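Ethanolamine kinase Pv091845 (Plasmodium vivax, PDB 2QG7) probably transfers the gamma-phosphate of ATP to ethanolamine, the first step in making phosphatidylethanolamine from it. Local coordinates at residues K126-D129 against A134-L137; A261-L266 against Q428-S433; L395-D398 against L402-Q405. One frame throughout, in Å; residues are numbered along the deposited sequence.

Contact 1: K126-D129 against A134-L137; sequences KVKD and AKYL
The peptide groups of Val127 and Tyr136 bond to each other as an antiparallel hydrogen-bonded pair. Tyr136 N lies in the carbonyl plane of Val127 and reaches Val127 O at 3.0 Å. The return bond, Val127 N to Tyr136 O, is as short and nearly straight at hydrogen (171°), yet its donor stands 42° above the carbonyl plane. Val127 O also receives the CA-H of Lys135, with CA 3.3 Å away. Toward the turn, Asp129 N to Ala134 O is only a weak bond at 3.3 Å. The side chains of Val127 and Tyr136 leave on the same face of the sheet and touch at their CB atoms (4.3 Å).

On the Lys126 side of the sheet, the Lys135 chain crosses that of Lys126. With CG anti to its backbone N (chi1 163°) and extended beyond, Lys126 brings NZ to 3.4 Å from Lys135 NZ. Lys128 NZ is near Lys135 NZ but not touching, at 4.5 Å.

In the kinase fold this is the hairpin of strands 122-128 and 136-141 in the N-lobe sheet. The backbone bonds and the Val127-Tyr136 packing hold the strands together, while the gathered ammonium groups probably repel one another, which may lower the pKa of one of them.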
ATOM      1  N   LYS D 126      19.832 -19.385  16.356  1.00 74.30           N
ATOM      2  CA  LYS D 126      20.143 -19.572  17.775  1.00 75.71           C
ATOM      3  C   LYS D 126      20.766 -20.967  17.999  1.00 76.26           C
ATOM      4  O   LYS D 126      20.225 -21.981  17.558  1.00 75.87           O
ATOM      5  CB  LYS D 126      18.842 -19.415  18.584  1.00 75.69           C
ATOM      6  CG  LYS D 126      18.868 -19.984  20.036  1.00 78.26           C
ATOM      7  CD  LYS D 126      17.542 -19.689  20.749  1.00 80.97           C
ATOM      8  CE  LYS D 126      17.737 -19.794  22.282  1.00 83.15           C
ATOM      9  NZ  LYS D 126      16.507 -19.532  23.099  1.00 83.40           N
ATOM     10  N   VAL D 127      21.913 -20.993  18.665  1.00 77.68           N
ATOM     11  CA  VAL D 127      22.661 -22.219  18.926  1.00 79.42           C
ATOM     12  C   VAL D 127      22.669 -22.454  20.434  1.00 81.46           C
ATOM     13  O   VAL D 127      23.163 -21.618  21.183  1.00 81.19           O
ATOM     14  CB  VAL D 127      24.139 -22.114  18.422  1.00 78.82           C
ATOM     15  CG1 VAL D 127      24.884 -23.437  18.597  1.00 78.58           C
ATOM     16  CG2 VAL D 127      24.192 -21.655  16.982  1.00 78.42           C
ATOM     17  N   LYS D 128      22.118 -23.582  20.881  1.00 84.51           N
ATOM     18  CA  LYS D 128      22.113 -23.918  22.317  1.00 87.66           C
ATOM     19  C   LYS D 128      23.115 -25.034  22.621  1.00 89.18           C
ATOM     20  O   LYS D 128      23.343 -25.901  21.785  1.00 89.34           O
ATOM     21  CB  LYS D 128      20.708 -24.318  22.797  1.00 87.94           C
ATOM     22  CG  LYS D 128      19.571 -23.363  22.357  1.00 89.55           C
ATOM     23  CD  LYS D 128      18.277 -23.688  23.154  1.00 92.52           C
ATOM     24  CE  LYS D 128      17.021 -23.277  22.333  1.00 93.53           C
ATOM     25  NZ  LYS D 128      15.750 -23.199  23.406  1.00 92.99           N
ATOM     26  N   ASP D 129      23.722 -25.007  23.806  1.00 91.73           N
ATOM     27  CA  ASP D 129      24.563 -26.134  24.258  1.00 94.06           C
ATOM     28  C   ASP D 129      24.049 -26.727  25.575  1.00 95.30           C
ATOM     29  O   ASP D 129      23.848 -25.995  26.555  1.00 95.59           O
ATOM     30  CB  ASP D 129      26.039 -25.719  24.383  1.00 93.88           C
ATOM     31  CG  ASP D 129      26.989 -26.915  24.443  1.00 94.45           C
ATOM     32  OD1 ASP D 129      26.558 -28.060  24.145  1.00 95.54           O
ATOM     33  OD2 ASP D 129      28.183 -26.708  24.770  1.00 93.82           O
ATOM     34  N   ALA D 134      25.258 -22.777  27.311  1.00 92.90           N
ATOM     35  CA  ALA D 134      25.684 -21.474  26.798  1.00 91.22           C
ATOM     36  C   ALA D 134      25.157 -21.272  25.375  1.00 90.04           C
ATOM     37  O   ALA D 134      25.193 -22.205  24.550  1.00 90.01           O
ATOM     38  CB  ALA D 134      27.209 -21.351  26.835  1.00 91.52           C
ATOM     39  N   LYS D 135      24.676 -20.056  25.094  1.00 87.93           N
ATOM     40  CA  LYS D 135      24.000 -19.774  23.836  1.00 85.80           C
ATOM     41  C   LYS D 135      24.775 -18.819  22.939  1.00 84.52           C
ATOM     42  O   LYS D 135      25.309 -17.801  23.395  1.00 84.37           O
ATOM     43  CB  LYS D 135      22.576 -19.297  24.089  1.00 85.62           C
ATOM     44  CG  LYS D 135      21.801 -20.264  25.057  1.00 86.45           C
ATOM     45  CD  LYS D 135      20.332 -19.759  25.160  1.00 89.11           C
ATOM     46  CE  LYS D 135      19.582 -20.708  26.171  1.00 91.38           C
ATOM     47  NZ  LYS D 135      18.017 -20.317  26.078  1.00 92.23           N
ATOM     48  N   TYR D 136      24.853 -19.187  21.659  1.00 82.94           N
ATOM     49  CA  TYR D 136      25.472 -18.362  20.605  1.00 81.18           C
ATOM     50  C   TYR D 136      24.429 -18.046  19.546  1.00 79.88           C
ATOM     51  O   TYR D 136      23.302 -18.536  19.611  1.00 79.58           O
ATOM     52  CB  TYR D 136      26.697 -19.060  19.985  1.00 81.07           C
ATOM     53  CG  TYR D 136      27.735 -19.496  21.012  1.00 82.04           C
ATOM     54  CD1 TYR D 136      27.694 -20.773  21.592  1.00 81.69           C
ATOM     55  CD2 TYR D 136      28.752 -18.622  21.419  1.00 82.03           C
ATOM     56  CE1 TYR D 136      28.639 -21.158  22.549  1.00 81.46           C
ATOM     57  CE2 TYR D 136      29.694 -19.003  22.374  1.00 80.82           C
ATOM     58  CZ  TYR D 136      29.632 -20.264  22.929  1.00 81.45           C
ATOM     59  OH  TYR D 136      30.580 -20.628  23.861  1.00 82.71           O
ATOM     60  N   LEU D 137      24.801 -17.203  18.588  1.00 78.91           N
ATOM     61  CA  LEU D 137      23.897 -16.793  17.511  1.00 77.65           C
ATOM     62  C   LEU D 137      24.663 -16.816  16.192  1.00 76.82           C
ATOM     63  O   LEU D 137      25.799 -16.293  16.109  1.00 77.05           O
ATOM     64  CB  LEU D 137      23.337 -15.386  17.792  1.00 77.55           C
ATOM     65  CG  LEU D 137      22.242 -14.797  16.902  1.00 78.18           C
ATOM     66  CD1 LEU D 137      20.945 -15.564  17.084  1.00 78.83           C
ATOM     67  CD2 LEU D 137      22.016 -13.314  17.219  1.00 78.46           C
TER

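Contact 2: A261-L266 against Q428-S433; sequences ANILKL and QGMHSS
Met430 is the single residue of its segment to reach Ala261, Ile263 and Leu264, and its course accounts for the whole contact. It begins at the end of helix 413-430, where CB lies over one face of the His431 ring, 3.8 Å above the plane and offset toward the rim. CG is anti to the carbonyl carbon (chi1 -59°), and the chain then bends at chi2 (-58°) and again at chi3 (93°). Those two bends carry the thioether across to the short, weakly bonded helix 262-265.

SD does most of the touching. It sits 3.6 Å from Ala261 CA and 3.9 Å from Ala261 CB, while Leu264 CD1 also approaches SD to 3.9 Å, so Ala261 and the Leu264 branch meet the sulfur from neighbouring directions. At the tip, CE meets Ile263 CG2 at 4.0 Å, the two side chains crossing at about a right angle, and also lies 4.1 Å from Ala261 CA. No hydrogen bond spans the segments; the receiving backbone is braced internally by Leu264 N to Ala261 O (3.1 Å), followed by weaker bonds.

All four touching residues are buried. Ile439 of helix 438-448 packs on both Met430 and Ile263, and Leu264 leans on Leu247 of helix 236-251. Thr447 of the second subunit reaches Ile263, which puts the cluster beside the dimer interface. This is apolar packing of a helix end against a weakly bonded helical turn in the helical lobe of the choline/ethanolamine kinase fold: one bent methionine side chain joins the end of helix 413-430 to the connection between helices 236-251 and 269-284.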
ATOM      1  N   ALA D 261      12.591  -3.777 -13.436  1.00 47.29           N
ATOM      2  CA  ALA D 261      12.980  -2.368 -13.541  1.00 46.78           C
ATOM      3  C   ALA D 261      11.962  -1.412 -14.175  1.00 47.85           C
ATOM      4  O   ALA D 261      12.221  -0.214 -14.242  1.00 48.88           O
ATOM      5  CB  ALA D 261      14.294  -2.273 -14.257  1.00 47.21           C
ATOM      6  N   ASN D 262      10.806  -1.918 -14.628  1.00 48.68           N
ATOM      7  CA  ASN D 262       9.784  -1.097 -15.283  1.00 49.14           C
ATOM      8  C   ASN D 262       9.110  -0.084 -14.363  1.00 49.72           C
ATOM      9  O   ASN D 262       8.580   0.922 -14.836  1.00 50.56           O
ATOM     10  CB  ASN D 262       8.711  -1.963 -15.961  1.00 49.72           C
ATOM     11  CG  ASN D 262       9.169  -2.538 -17.289  1.00 49.41           C
ATOM     12  OD1 ASN D 262       9.713  -1.850 -18.130  1.00 51.43           O
ATOM     13  ND2 ASN D 262       8.935  -3.814 -17.475  1.00 52.40           N
ATOM     14  N   ILE D 263       9.118  -0.367 -13.059  1.00 49.88           N
ATOM     15  CA  ILE D 263       8.632   0.567 -12.012  1.00 49.17           C
ATOM     16  C   ILE D 263       9.482   1.843 -11.929  1.00 49.59           C
ATOM     17  O   ILE D 263       8.980   2.925 -11.611  1.00 50.46           O
ATOM     18  CB  ILE D 263       8.518  -0.144 -10.611  1.00 49.43           C
ATOM     19  CG1 ILE D 263       7.767   0.737  -9.601  1.00 49.10           C
ATOM     20  CG2 ILE D 263       9.913  -0.608 -10.084  1.00 45.53           C
ATOM     21  CD1 ILE D 263       6.413   1.326 -10.150  1.00 48.41           C
ATOM     22  N   LEU D 264      10.760   1.731 -12.265  1.00 49.02           N
ATOM     23  CA  LEU D 264      11.652   2.863 -12.194  1.00 48.88           C
ATOM     24  C   LEU D 264      11.353   3.895 -13.262  1.00 48.75           C
ATOM     25  O   LEU D 264      11.582   5.092 -13.069  1.00 49.94           O
ATOM     26  CB  LEU D 264      13.118   2.401 -12.326  1.00 48.60           C
ATOM     27  CG  LEU D 264      13.631   1.309 -11.385  1.00 48.22           C
ATOM     28  CD1 LEU D 264      15.107   1.174 -11.610  1.00 49.50           C
ATOM     29  CD2 LEU D 264      13.323   1.577  -9.897  1.00 47.44           C
ATOM     30  N   LYS D 265      10.876   3.424 -14.406  1.00 48.96           N
ATOM     31  CA  LYS D 265      10.608   4.254 -15.568  1.00 48.35           C
ATOM     32  C   LYS D 265       9.410   5.137 -15.355  1.00 47.48           C
ATOM     33  O   LYS D 265       9.325   6.209 -15.885  1.00 47.69           O
ATOM     34  CB  LYS D 265      10.452   3.370 -16.793  1.00 48.73           C
ATOM     35  CG  LYS D 265      11.772   2.626 -17.093  1.00 51.86           C
ATOM     36  CD  LYS D 265      11.748   1.839 -18.393  1.00 56.43           C
ATOM     37  CE  LYS D 265      13.130   1.240 -18.713  1.00 57.68           C
ATOM     38  NZ  LYS D 265      13.061   0.516 -20.062  1.00 65.80           N
ATOM     39  N   LEU D 266       8.489   4.686 -14.528  1.00 48.30           N
ATOM     40  CA  LEU D 266       7.332   5.482 -14.152  1.00 48.55           C
ATOM     41  C   LEU D 266       7.691   6.693 -13.231  1.00 48.90           C
ATOM     42  O   LEU D 266       6.906   7.642 -13.101  1.00 49.10           O
ATOM     43  CB  LEU D 266       6.307   4.547 -13.491  1.00 48.01           C
ATOM     44  CG  LEU D 266       4.906   5.104 -13.180  1.00 48.87           C
ATOM     45  CD1 LEU D 266       4.112   5.502 -14.472  1.00 48.50           C
ATOM     46  CD2 LEU D 266       4.154   4.042 -12.365  1.00 50.71           C
ATOM     47  N   GLN D 428      16.534  -3.167  -3.762  1.00 53.48           N
ATOM     48  CA  GLN D 428      16.356  -4.537  -3.329  1.00 54.36           C
ATOM     49  C   GLN D 428      15.375  -5.314  -4.201  1.00 55.34           C
ATOM     50  O   GLN D 428      15.544  -6.526  -4.400  1.00 55.08           O
ATOM     51  CB  GLN D 428      15.903  -4.551  -1.862  1.00 53.93           C
ATOM     52  CG  GLN D 428      16.887  -3.893  -0.941  1.00 55.76           C
ATOM     53  CD  GLN D 428      18.067  -4.773  -0.605  1.00 60.85           C
ATOM     54  OE1 GLN D 428      18.082  -5.412   0.445  1.00 66.80           O
ATOM     55  NE2 GLN D 428      19.069  -4.816  -1.480  1.00 63.29           N
ATOM     56  N   GLY D 429      14.331  -4.620  -4.670  1.00 56.31           N
ATOM     57  CA  GLY D 429      13.365  -5.193  -5.571  1.00 58.03           C
ATOM     58  C   GLY D 429      13.891  -5.519  -6.966  1.00 60.09           C
ATOM     59  O   GLY D 429      13.259  -6.286  -7.690  1.00 60.28           O
ATOM     60  N   MET D 430      15.022  -4.934  -7.360  1.00 62.14           N
ATOM     61  CA  MET D 430      15.672  -5.270  -8.636  1.00 64.63           C
ATOM     62  C   MET D 430      16.351  -6.639  -8.592  1.00 67.20           C
ATOM     63  O   MET D 430      16.385  -7.360  -9.605  1.00 66.41           O
ATOM     64  CB  MET D 430      16.708  -4.214  -9.055  1.00 63.30           C
ATOM     65  CG  MET D 430      16.169  -2.806  -9.219  1.00 63.16           C
ATOM     66  SD  MET D 430      14.821  -2.522 -10.417  1.00 59.27           S
ATOM     67  CE  MET D 430      13.336  -2.667  -9.420  1.00 54.79           C
ATOM     68  N   HIS D 431      16.900  -6.972  -7.415  1.00 71.12           N
ATOM     69  CA  HIS D 431      17.664  -8.215  -7.227  1.00 75.26           C
ATOM     70  C   HIS D 431      17.001  -8.971  -6.098  1.00 77.31           C
ATOM     71  O   HIS D 431      17.581  -9.146  -5.009  1.00 77.49           O
ATOM     72  CB  HIS D 431      19.143  -7.911  -6.905  1.00 75.88           C
ATOM     73  CG  HIS D 431      19.777  -6.932  -7.853  1.00 78.59           C
ATOM     74  ND1 HIS D 431      20.194  -7.284  -9.123  1.00 81.32           N
ATOM     75  CD2 HIS D 431      20.046  -5.605  -7.722  1.00 80.47           C
ATOM     76  CE1 HIS D 431      20.703  -6.219  -9.728  1.00 82.10           C
ATOM     77  NE2 HIS D 431      20.626  -5.187  -8.901  1.00 80.23           N
ATOM     78  N   SER D 432      15.770  -9.405  -6.368  1.00 80.04           N
ATOM     79  CA  SER D 432      14.856  -9.861  -5.317  1.00 82.87           C
ATOM     80  C   SER D 432      14.911 -11.365  -4.971  1.00 84.36           C
ATOM     81  O   SER D 432      14.714 -12.258  -5.849  1.00 84.84           O
ATOM     82  CB  SER D 432      13.415  -9.421  -5.613  1.00 82.53           C
ATOM     83  OG  SER D 432      12.880 -10.182  -6.713  1.00 85.32           O
ATOM     84  N   SER D 433      15.173 -11.612  -3.679  1.00 85.71           N
ATOM     85  CA  SER D 433      15.192 -12.951  -3.094  1.00 86.72           C
ATOM     86  C   SER D 433      14.809 -12.871  -1.600  1.00 87.03           C
ATOM     87  O   SER D 433      13.871 -12.150  -1.204  1.00 87.32           O
ATOM     88  CB  SER D 433      16.589 -13.583  -3.273  1.00 87.19           C
ATOM     89  OG  SER D 433      17.638 -12.619  -2.955  1.00 89.27           O
TER

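Contact 3: L395-D398 against L402-Q405; sequences LGTD and LINQ
Leu402 meets Leu395 and Thr397 with different atoms. Its carbonyl O has Leu395 CD1 beside it at 3.7 Å, and its branch carbon CG is 4.1 Å from the same methyl, so Leu395 CD1 lies against both the backbone and the side chain of Leu402. With CG anti to the backbone N (chi1 -164°) and chi2 at 70°, Leu402 presents its CD2 methyl to Thr397 CG2, 3.8 Å off, and these two side chains cross at about a right angle.

Leu395 and Thr397 flank Gly396 at the short connection between the consecutive helices 384-395 and 400-410. Phi of 86° at Gly396 ends the first helix, a conformation in which a CB would jam against the preceding carbonyl O. The CB bonds of Leu395 and Thr397 point toward 402-405. Thr397 OG1 is used within the turn, hydrogen-bonded to Asp399 N, while its methyl remains for the apolar contact.

At Ile403 the contact shifts to the backbone of the turn. CD1 approaches Thr397 O to 3.4 Å, a van der Waals approach of a methyl to a carbonyl O, and Asp398 C to 4.0 Å; the backbone N of Ile403 has Leu395 CD1 at 4.1 Å. The same side chain packs on Tyr388, Ile391 and Met392 of helix 384-395, which adds to its burial. Asn404 follows and rests on Tyr388, and Gln405 N returns a weak bond to Leu402 O at 3.4 Å.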
ATOM      1  N   LEU D 395      16.978  14.023  25.589  1.00 44.84           N
ATOM      2  CA  LEU D 395      17.907  15.045  26.011  1.00 45.10           C
ATOM      3  C   LEU D 395      18.229  14.968  27.521  1.00 45.96           C
ATOM      4  O   LEU D 395      19.311  15.346  27.918  1.00 45.72           O
ATOM      5  CB  LEU D 395      17.365  16.422  25.647  1.00 43.51           C
ATOM      6  CG  LEU D 395      17.399  16.801  24.180  1.00 41.49           C
ATOM      7  CD1 LEU D 395      16.604  18.034  23.998  1.00 40.13           C
ATOM      8  CD2 LEU D 395      18.826  16.978  23.630  1.00 41.80           C
ATOM      9  N   GLY D 396      17.276  14.516  28.333  1.00 47.47           N
ATOM     10  CA  GLY D 396      17.473  14.410  29.769  1.00 50.06           C
ATOM     11  C   GLY D 396      17.162  15.713  30.467  1.00 52.18           C
ATOM     12  O   GLY D 396      17.842  16.099  31.421  1.00 52.65           O
ATOM     13  N   THR D 397      16.133  16.401  29.983  1.00 54.04           N
ATOM     14  CA  THR D 397      15.830  17.739  30.449  1.00 56.20           C
ATOM     15  C   THR D 397      14.365  18.053  30.294  1.00 57.58           C
ATOM     16  O   THR D 397      13.709  17.580  29.345  1.00 57.81           O
ATOM     17  CB  THR D 397      16.717  18.829  29.740  1.00 56.40           C
ATOM     18  OG1 THR D 397      16.521  20.087  30.392  1.00 57.91           O
ATOM     19  CG2 THR D 397      16.431  18.964  28.208  1.00 55.65           C
ATOM     20  N   ASP D 398      13.845  18.848  31.228  1.00 58.69           N
ATOM     21  CA  ASP D 398      12.465  19.315  31.125  1.00 60.16           C
ATOM     22  C   ASP D 398      12.387  20.708  30.516  1.00 61.12           C
ATOM     23  O   ASP D 398      11.323  21.290  30.398  1.00 61.35           O
ATOM     24  CB  ASP D 398      11.711  19.189  32.459  1.00 60.78           C
ATOM     25  CG  ASP D 398      12.338  20.014  33.622  1.00 60.90           C
ATOM     26  OD1 ASP D 398      13.487  20.546  33.544  1.00 61.09           O
ATOM     27  OD2 ASP D 398      11.631  20.114  34.647  1.00 60.25           O
ATOM     28  N   LEU D 402      14.697  23.726  24.958  1.00 66.57           N
ATOM     29  CA  LEU D 402      15.692  22.836  24.401  1.00 64.96           C
ATOM     30  C   LEU D 402      14.991  21.672  23.676  1.00 62.73           C
ATOM     31  O   LEU D 402      15.424  21.278  22.578  1.00 62.03           O
ATOM     32  CB  LEU D 402      16.688  22.377  25.468  1.00 65.45           C
ATOM     33  CG  LEU D 402      17.991  21.756  24.932  1.00 68.25           C
ATOM     34  CD1 LEU D 402      18.869  22.852  24.266  1.00 71.04           C
ATOM     35  CD2 LEU D 402      18.781  21.010  26.066  1.00 71.46           C
ATOM     36  N   ILE D 403      13.907  21.168  24.298  1.00 60.73           N
ATOM     37  CA  ILE D 403      13.019  20.187  23.689  1.00 59.36           C
ATOM     38  C   ILE D 403      12.377  20.657  22.387  1.00 58.15           C
ATOM     39  O   ILE D 403      12.576  20.009  21.355  1.00 58.35           O
ATOM     40  CB  ILE D 403      11.938  19.689  24.637  1.00 59.80           C
ATOM     41  CG1 ILE D 403      12.573  19.136  25.904  1.00 58.84           C
ATOM     42  CG2 ILE D 403      11.109  18.583  23.962  1.00 61.04           C
ATOM     43  CD1 ILE D 403      11.591  18.916  27.044  1.00 60.18           C
ATOM     44  N   ASN D 404      11.660  21.779  22.417  1.00 56.96           N
ATOM     45  CA  ASN D 404      11.040  22.374  21.205  1.00 56.06           C
ATOM     46  C   ASN D 404      12.020  22.675  20.066  1.00 55.71           C
ATOM     47  O   ASN D 404      11.672  22.719  18.898  1.00 55.99           O
ATOM     48  CB  ASN D 404      10.252  23.630  21.562  1.00 55.09           C
ATOM     49  CG  ASN D 404       8.953  23.313  22.230  1.00 55.92           C
ATOM     50  OD1 ASN D 404       8.562  22.160  22.324  1.00 59.82           O
ATOM     51  ND2 ASN D 404       8.256  24.327  22.693  1.00 58.58           N
ATOM     52  N   GLN D 405      13.266  22.855  20.414  1.00 55.76           N
ATOM     53  CA  GLN D 405      14.225  23.252  19.433  1.00 56.47           C
ATOM     54  C   GLN D 405      14.698  22.008  18.686  1.00 56.30           C
ATOM     55  O   GLN D 405      15.096  22.093  17.501  1.00 56.99           O
ATOM     56  CB  GLN D 405      15.376  23.932  20.170  1.00 56.81           C
ATOM     57  CG  GLN D 405      16.322  24.682  19.299  1.00 61.17           C
ATOM     58  CD  GLN D 405      16.988  25.846  20.020  1.00 66.33           C
ATOM     59  OE1 GLN D 405      16.883  25.989  21.295  1.00 67.59           O
ATOM     60  NE2 GLN D 405      17.693  26.693  19.197  1.00 68.12           N
TER

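In the fold
The three contacts are separate sites within one kinase-like chain. Contact 1 lies in the N-lobe sheet and closes before the others open; its centre is 38 Å from that of contact 2, with nearest atoms about 19 Å apart, and 42 Å from that of contact 3. Contacts 2 and 3 both lie among the helices of the C-terminal lobe, yet their centres are also 42 Å apart and their nearest atoms about 32 Å. In sequence, contact 3 is nested inside the long loop closed by contact 2, and helices 400-410 and 413-430 follow one another. Of the three, contact 2 alone is reached by the second subunit.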